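Local coordinates for STING-associated CdnE c-di-GMP synthase (Flavobacteriaceae, PDB 6WT8), which probably makes the cyclic dinucleotide c-di-GMP as a signal for an associated bacterial STING receptor in CBASS anti-phage defence, at residues S16-M26 / K52-Y62; S1-I9 / E349-L357. All coordinates share one frame; numbering follows the deposited sequence.

Contact 1. Residues S16-M26 / K52-Y62; sequences SNPDLVQMTKM and KESMKGVAPSY
Lys52 meets the other segment through CG, which lies against the methyl CE of Met26, a selenomethionine like Met23 and Met55. One residue on, Glu53 O is joined through a water to OG of Ser16. Met55 crosses Met26 at about a right angle, with SE of Met55 3.8 Å from SE of Met26. The Lys56 chain runs extended past Thr24 O, its CE 4.0 Å from Met26 CE; its NZ pairs with Glu29 and also reaches Met23 O through a water.

Gly57, with positive phi (79°), is where the chain leaves the helix. Its carbonyl O lies 3.4 Å from Ser16 CB and 3.5 Å from Met23 CE. Bends at chi2 (-73°) and chi3 fold Met23 back so that this methyl also approaches Val58 O. Val58 brings its CA-H toward Ser16 O, while Ala59 N donates to that same oxygen at 2.9 Å in a nearly straight bond (170°), pinning the link between helices 46-56 and 60-81 to the end of helix 5-16. Ala59 CB lies against Val21 CG2 (3.8 Å) and Asn17 OD1. The Asn17 amide holds both sides of Val21, taking Val21 N on OD1 and giving ND2 to Val21 O, where it sits in the carbonyl plane on a lone pair. With an alanine here both bonds would be gone, and Val21 N and O would probably be left without these mates, leaving Val21 less firmly set against Ala59.

Pro60 CD touches SE of Met23. Tyr62 reaches Pro18 from the opposite direction, its OH 3.3 Å from Pro18 CG, and a water links that hydroxyl to Asp19. The loop following helix 5-16 thus lies along the junction of helices 46-56 and 60-81, with Asn255 of helix 253-266 packed on Met26 and Met55.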
# COMPACT_ATOMS: atom_id res chain seq x y z
N SER A 16 3.98 16.65 5.09
CA SER A 16 2.83 16.48 4.21
C SER A 16 2.54 17.69 3.33
O SER A 16 2.10 17.53 2.19
CB SER A 16 1.57 16.22 5.03
OG SER A 16 1.61 14.97 5.70
N ASN A 17 2.68 18.90 3.85
CA ASN A 17 2.20 20.06 3.11
C ASN A 17 2.91 21.29 3.66
O ASN A 17 2.25 22.20 4.23
CB ASN A 17 0.68 20.16 3.26
CG ASN A 17 0.07 21.30 2.45
OD1 ASN A 17 0.69 21.81 1.52
ND2 ASN A 17 -1.13 21.71 2.82
N PRO A 18 4.23 21.38 3.49
CA PRO A 18 4.96 22.47 4.14
C PRO A 18 4.59 23.84 3.63
O PRO A 18 4.79 24.82 4.35
CB PRO A 18 6.44 22.15 3.84
CG PRO A 18 6.39 21.26 2.63
CD PRO A 18 5.15 20.42 2.86
N ASP A 19 4.11 23.95 2.39
CA ASP A 19 3.75 25.26 1.85
C ASP A 19 2.30 25.61 2.08
O ASP A 19 1.86 26.69 1.65
CB ASP A 19 4.03 25.29 0.37
CG ASP A 19 5.52 25.25 0.08
OD1 ASP A 19 6.29 25.85 0.88
OD2 ASP A 19 5.90 24.58 -0.91
N LEU A 20 1.56 24.74 2.78
CA LEU A 20 0.18 25.04 3.19
C LEU A 20 -0.72 25.33 1.98
O LEU A 20 -1.52 26.29 1.97
CB LEU A 20 0.12 26.18 4.21
CG LEU A 20 0.96 25.96 5.47
CD1 LEU A 20 0.75 27.08 6.51
CD2 LEU A 20 0.65 24.60 6.07
N VAL A 21 -0.59 24.48 0.97
CA VAL A 21 -1.49 24.57 -0.17
C VAL A 21 -2.88 24.13 0.27
O VAL A 21 -3.06 23.37 1.24
CB VAL A 21 -1.00 23.75 -1.38
CG1 VAL A 21 0.46 24.15 -1.72
CG2 VAL A 21 -1.18 22.31 -1.15
N GLN A 22 -3.90 24.64 -0.42
CA GLN A 22 -5.27 24.24 -0.13
C GLN A 22 -5.43 22.75 -0.32
O GLN A 22 -5.07 22.22 -1.37
CB GLN A 22 -6.21 25.00 -1.05
CG GLN A 22 -7.67 24.71 -0.83
CD GLN A 22 -8.15 25.18 0.50
OE1 GLN A 22 -8.18 26.39 0.75
NE2 GLN A 22 -8.55 24.25 1.36
N MSE A 23 -5.96 22.08 0.70
CA MSE A 23 -6.23 20.63 0.65
C MSE A 23 -7.73 20.50 0.55
O MSE A 23 -8.45 21.30 1.12
CB MSE A 23 -5.73 19.90 1.89
CG MSE A 23 -4.24 20.09 2.16
SE MSE A 23 -3.24 19.05 0.87
CE MSE A 23 -3.56 17.21 1.48
N THR A 24 -8.22 19.47 -0.15
CA THR A 24 -9.67 19.25 -0.18
C THR A 24 -10.17 18.83 1.19
O THR A 24 -9.63 17.91 1.81
CB THR A 24 -9.99 18.17 -1.20
OG1 THR A 24 -9.44 18.56 -2.47
CG2 THR A 24 -11.51 17.95 -1.32
N LYS A 25 -11.20 19.52 1.67
CA LYS A 25 -11.78 19.17 2.96
C LYS A 25 -12.49 17.82 2.84
O LYS A 25 -13.07 17.47 1.80
CB LYS A 25 -12.80 20.22 3.41
CG LYS A 25 -12.22 21.59 3.71
CD LYS A 25 -13.40 22.48 4.13
CE LYS A 25 -13.05 23.92 4.36
NZ LYS A 25 -14.23 24.56 5.09
N MSE A 26 -12.42 17.06 3.92
CA MSE A 26 -13.25 15.88 4.00
C MSE A 26 -14.70 16.31 4.04
O MSE A 26 -15.06 17.31 4.68
CB MSE A 26 -12.94 15.06 5.23
CG MSE A 26 -11.53 14.50 5.18
SE MSE A 26 -10.97 13.61 6.89
CE MSE A 26 -10.74 15.17 7.95
N LYS A 52 -7.24 16.14 11.50
CA LYS A 52 -7.59 16.42 10.09
C LYS A 52 -6.37 16.31 9.19
O LYS A 52 -6.44 15.72 8.09
CB LYS A 52 -8.17 17.84 9.95
CG LYS A 52 -9.57 17.91 10.39
CD LYS A 52 -10.19 19.29 10.03
CE LYS A 52 -9.49 20.43 10.74
NZ LYS A 52 -10.27 21.78 10.57
N GLU A 53 -5.27 16.94 9.59
CA GLU A 53 -4.11 16.98 8.71
C GLU A 53 -3.43 15.62 8.66
O GLU A 53 -2.86 15.26 7.62
CB GLU A 53 -3.19 18.12 9.18
CG GLU A 53 -3.99 19.44 8.95
CD GLU A 53 -3.18 20.71 9.07
OE1 GLU A 53 -1.96 20.61 9.34
OE2 GLU A 53 -3.79 21.82 8.92
N SER A 54 -3.55 14.84 9.74
CA SER A 54 -3.04 13.48 9.73
C SER A 54 -3.88 12.57 8.83
O SER A 54 -3.34 11.64 8.22
CB SER A 54 -3.05 12.89 11.14
OG SER A 54 -2.05 13.50 11.94
N MSE A 55 -5.17 12.81 8.72
CA MSE A 55 -6.07 12.04 7.88
C MSE A 55 -5.89 12.42 6.41
O MSE A 55 -6.03 11.55 5.55
CB MSE A 55 -7.53 12.23 8.29
CG MSE A 55 -7.83 11.44 9.54
SE MSE A 55 -9.74 11.64 9.93
CE MSE A 55 -9.71 10.49 11.35
N LYS A 56 -5.65 13.69 6.10
CA LYS A 56 -5.70 14.10 4.69
C LYS A 56 -4.46 13.73 3.89
O LYS A 56 -4.54 13.64 2.65
CB LYS A 56 -5.94 15.61 4.60
CG LYS A 56 -7.34 15.96 5.00
CD LYS A 56 -7.50 17.48 5.08
CE LYS A 56 -8.87 17.77 5.62
NZ LYS A 56 -9.08 19.23 5.90
N GLY A 57 -3.31 13.52 4.54
CA GLY A 57 -2.12 13.07 3.83
C GLY A 57 -1.36 14.17 3.07
O GLY A 57 -1.35 15.36 3.44
N VAL A 58 -0.67 13.75 2.02
CA VAL A 58 0.34 14.55 1.33
C VAL A 58 -0.31 15.44 0.28
O VAL A 58 -1.25 15.03 -0.43
CB VAL A 58 1.37 13.57 0.70
CG1 VAL A 58 2.33 14.24 -0.24
CG2 VAL A 58 2.15 12.83 1.85
N ALA A 59 0.23 16.65 0.15
CA ALA A 59 -0.24 17.57 -0.89
C ALA A 59 -0.12 16.92 -2.28
O ALA A 59 0.87 16.21 -2.59
CB ALA A 59 0.55 18.89 -0.83
N PRO A 60 -1.11 17.16 -3.15
CA PRO A 60 -1.19 16.43 -4.42
C PRO A 60 -0.04 16.68 -5.37
O PRO A 60 0.25 15.77 -6.18
CB PRO A 60 -2.51 16.92 -5.03
CG PRO A 60 -2.93 18.13 -4.22
CD PRO A 60 -2.32 17.94 -2.85
N SER A 61 0.65 17.81 -5.30
CA SER A 61 1.73 18.03 -6.26
C SER A 61 2.84 17.00 -6.09
O SER A 61 3.44 16.60 -7.09
CB SER A 61 2.28 19.45 -6.13
OG SER A 61 3.08 19.56 -4.93
N TYR A 62 3.11 16.55 -4.85
CA TYR A 62 4.20 15.60 -4.65
C TYR A 62 3.87 14.27 -5.30
O TYR A 62 4.70 13.65 -5.99
CB TYR A 62 4.44 15.41 -3.14
CG TYR A 62 4.89 16.67 -2.45
CD1 TYR A 62 6.16 17.18 -2.64
CD2 TYR A 62 4.04 17.35 -1.61
CE1 TYR A 62 6.56 18.37 -2.01
CE2 TYR A 62 4.44 18.52 -0.96
CZ TYR A 62 5.68 19.02 -1.15
OH TYR A 62 6.00 20.22 -0.48
O HOH W 1 -0.70 13.48 6.68
O HOH W 2 4.02 22.23 -2.06
O HOH W 3 -8.63 20.97 3.89

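Contact 2. Residues S1-I9 / E349-L357; sequences SQKNYLELI and ELDSIIADL
Asp356 OD2 is gripped by two hydroxyls: Tyr5 OH donates to it at 2.5 Å and Ser1 OG at 2.6 Å. They use different lone pairs, Tyr5 the anti one and Ser1 the syn one. The second carboxylate oxygen takes part as well, since the chain-terminal amino group, Ser1 N, forms a salt bridge to Asp356 OD1 at 2.8 Å, again on the syn side. Ser1 therefore closes on both oxygens like a fork, and with three donors on it the carboxylate can hardly turn. Such a cluster would probably favour the charged form of Asp356.

The Ser1 hydroxyl has a second task: OG accepts from Lys3 N at 2.9 Å (169°), an ST turn that fixes the start of the chain while its proton goes to Asp356. Tyr5 comes in with its ring standing almost upright on the carboxylate, the two planes 86° apart, and the acid carbon, Asp356 CG, lies at the ring edge in its plane. Ile353 CG1 lies at the ring edge too, 3.7 Å from Tyr5 OH.

Lys3 runs along the helix over Ser352, its CD 3.7 Å from Ser352 CB, and then passes Ile353 with CE. Turns at chi3 (83°) and chi4 swing its amino group to Glu349, where NZ meets OE1 at 2.7 Å from above the carboxylate plane in a salt bridge. Ile263 of helix 253-266 touches both Glu349 and Ile353.

Helix 5-16 begins just beyond, with Asn4 as N-cap: its side chain OD1 accepts from Glu7 N. An ST turn leading into an Asn-capped helix is thus fastened to one face of helix 336-360, so that the N-terminal lead is clasped to the C-terminal helix within the helical part of this CD-NTase.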
# COMPACT_ATOMS: atom_id res chain seq x y z
N SER A 1 -4.44 14.78 28.43
CA SER A 1 -3.10 14.27 28.18
C SER A 1 -2.04 15.37 28.10
O SER A 1 -2.35 16.56 28.02
CB SER A 1 -3.08 13.49 26.86
OG SER A 1 -2.59 14.35 25.83
N GLN A 2 -0.77 14.96 28.07
CA GLN A 2 0.33 15.88 27.91
C GLN A 2 0.74 16.10 26.45
O GLN A 2 1.78 16.72 26.21
CB GLN A 2 1.53 15.39 28.73
CG GLN A 2 1.39 15.64 30.22
CD GLN A 2 1.30 17.11 30.56
OE1 GLN A 2 0.22 17.63 30.87
NE2 GLN A 2 2.43 17.81 30.49
N LYS A 3 -0.06 15.66 25.49
CA LYS A 3 0.31 15.81 24.09
C LYS A 3 0.34 17.28 23.69
O LYS A 3 -0.55 18.05 24.05
CB LYS A 3 -0.66 15.06 23.19
CG LYS A 3 -0.47 13.53 23.31
CD LYS A 3 -1.55 12.72 22.63
CE LYS A 3 -1.28 12.57 21.14
NZ LYS A 3 0.09 12.00 20.75
N ASN A 4 1.36 17.65 22.90
CA ASN A 4 1.51 19.02 22.41
C ASN A 4 1.03 19.02 20.97
O ASN A 4 1.80 18.69 20.06
CB ASN A 4 2.97 19.46 22.52
CG ASN A 4 3.18 20.90 22.14
OD1 ASN A 4 2.42 21.47 21.38
ND2 ASN A 4 4.23 21.50 22.68
N TYR A 5 -0.23 19.43 20.75
CA TYR A 5 -0.78 19.31 19.39
C TYR A 5 -0.22 20.35 18.45
O TYR A 5 -0.12 20.11 17.24
CB TYR A 5 -2.29 19.36 19.43
CG TYR A 5 -2.84 18.12 20.06
CD1 TYR A 5 -2.86 16.93 19.37
CD2 TYR A 5 -3.24 18.11 21.38
CE1 TYR A 5 -3.29 15.76 19.98
CE2 TYR A 5 -3.73 16.99 21.98
CZ TYR A 5 -3.75 15.81 21.28
OH TYR A 5 -4.23 14.68 21.95
N LEU A 6 0.19 21.50 18.97
CA LEU A 6 0.85 22.49 18.12
C LEU A 6 2.13 21.92 17.51
O LEU A 6 2.38 22.06 16.30
CB LEU A 6 1.15 23.76 18.92
CG LEU A 6 1.85 24.81 18.07
CD1 LEU A 6 0.84 25.19 17.01
CD2 LEU A 6 2.24 26.02 18.89
N GLU A 7 2.95 21.26 18.32
CA GLU A 7 4.17 20.65 17.81
C GLU A 7 3.84 19.52 16.82
O GLU A 7 4.50 19.37 15.80
CB GLU A 7 5.02 20.13 18.97
CG GLU A 7 6.37 19.57 18.53
CD GLU A 7 7.33 19.33 19.70
OE1 GLU A 7 6.87 19.30 20.88
OE2 GLU A 7 8.55 19.16 19.43
N LEU A 8 2.79 18.75 17.12
CA LEU A 8 2.39 17.66 16.24
C LEU A 8 1.90 18.19 14.90
O LEU A 8 2.25 17.63 13.84
CB LEU A 8 1.31 16.79 16.90
CG LEU A 8 1.82 15.88 18.02
CD1 LEU A 8 0.63 15.27 18.81
CD2 LEU A 8 2.78 14.84 17.41
N ILE A 9 1.10 19.27 14.93
CA ILE A 9 0.64 19.88 13.68
C ILE A 9 1.83 20.33 12.84
O ILE A 9 1.87 20.09 11.62
CB ILE A 9 -0.31 21.06 13.97
CG1 ILE A 9 -1.66 20.53 14.50
CG2 ILE A 9 -0.49 21.92 12.71
CD1 ILE A 9 -2.50 21.60 15.23
N GLU A 349 -2.13 6.16 22.44
CA GLU A 349 -2.19 7.46 21.80
C GLU A 349 -3.61 7.80 21.43
O GLU A 349 -4.04 8.94 21.64
CB GLU A 349 -1.33 7.51 20.51
CG GLU A 349 0.17 7.25 20.74
CD GLU A 349 0.84 8.36 21.53
OE1 GLU A 349 0.22 9.44 21.70
OE2 GLU A 349 1.94 8.12 22.06
N LEU A 350 -4.36 6.85 20.86
CA LEU A 350 -5.76 7.16 20.52
C LEU A 350 -6.58 7.47 21.77
O LEU A 350 -7.46 8.35 21.73
CB LEU A 350 -6.42 5.98 19.77
CG LEU A 350 -5.75 5.65 18.45
CD1 LEU A 350 -6.30 4.33 17.94
CD2 LEU A 350 -6.09 6.73 17.47
N ASP A 351 -6.32 6.76 22.89
CA ASP A 351 -7.04 7.07 24.12
C ASP A 351 -6.78 8.51 24.54
O ASP A 351 -7.71 9.24 24.94
CB ASP A 351 -6.56 6.11 25.20
CG ASP A 351 -7.37 6.15 26.48
OD1 ASP A 351 -8.59 6.41 26.43
OD2 ASP A 351 -6.78 5.86 27.53
N SER A 352 -5.52 8.94 24.49
CA SER A 352 -5.20 10.32 24.84
C SER A 352 -5.89 11.32 23.93
O SER A 352 -6.35 12.37 24.37
CB SER A 352 -3.70 10.55 24.72
OG SER A 352 -3.05 9.85 25.76
N ILE A 353 -5.88 11.06 22.63
CA ILE A 353 -6.53 11.96 21.67
C ILE A 353 -8.02 12.08 21.98
O ILE A 353 -8.59 13.17 21.94
CB ILE A 353 -6.30 11.46 20.23
CG1 ILE A 353 -4.82 11.61 19.90
CG2 ILE A 353 -7.18 12.21 19.23
CD1 ILE A 353 -4.35 10.96 18.55
N ILE A 354 -8.67 10.95 22.25
CA ILE A 354 -10.11 10.96 22.52
C ILE A 354 -10.37 11.74 23.80
O ILE A 354 -11.30 12.55 23.88
CB ILE A 354 -10.63 9.52 22.61
CG1 ILE A 354 -10.70 8.87 21.21
CG2 ILE A 354 -12.05 9.52 23.24
CD1 ILE A 354 -10.76 7.34 21.23
N ALA A 355 -9.51 11.54 24.80
CA ALA A 355 -9.68 12.28 26.04
C ALA A 355 -9.51 13.78 25.81
O ALA A 355 -10.23 14.59 26.40
CB ALA A 355 -8.71 11.78 27.11
N ASP A 356 -8.53 14.16 24.99
CA ASP A 356 -8.29 15.57 24.73
C ASP A 356 -9.43 16.20 23.92
O ASP A 356 -9.77 17.37 24.13
CB ASP A 356 -6.95 15.75 24.02
CG ASP A 356 -5.77 15.43 24.92
OD1 ASP A 356 -5.90 15.59 26.18
OD2 ASP A 356 -4.70 15.05 24.42
N LEU A 357 -10.02 15.44 22.98
CA LEU A 357 -11.23 15.92 22.30
C LEU A 357 -12.36 16.14 23.29
O LEU A 357 -13.08 17.16 23.22
CB LEU A 357 -11.67 14.93 21.24
CG LEU A 357 -10.83 14.93 19.97
CD1 LEU A 357 -11.09 13.64 19.20
CD2 LEU A 357 -11.09 16.23 19.12

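From the N terminus the chain first lies against helix 336-360, so contact 2 closes a loop that takes in nearly the whole protein. Helix 5-16 then leads straight from contact 2 into contact 1, whose loop is far shorter, holding helix 27-31 and the start of helix 46-56 and nested inside the larger one. The centres lie about 20 Å apart on the same side of the chain's centre, and the two contacts touch where Glu53 of contact 1 packs on Ile9 of contact 2. Helix 253-266 backs both. Together they fix the two ends of helix 5-16, one to the C-terminal helix and the other where helix 46-56 passes into helix 60-81.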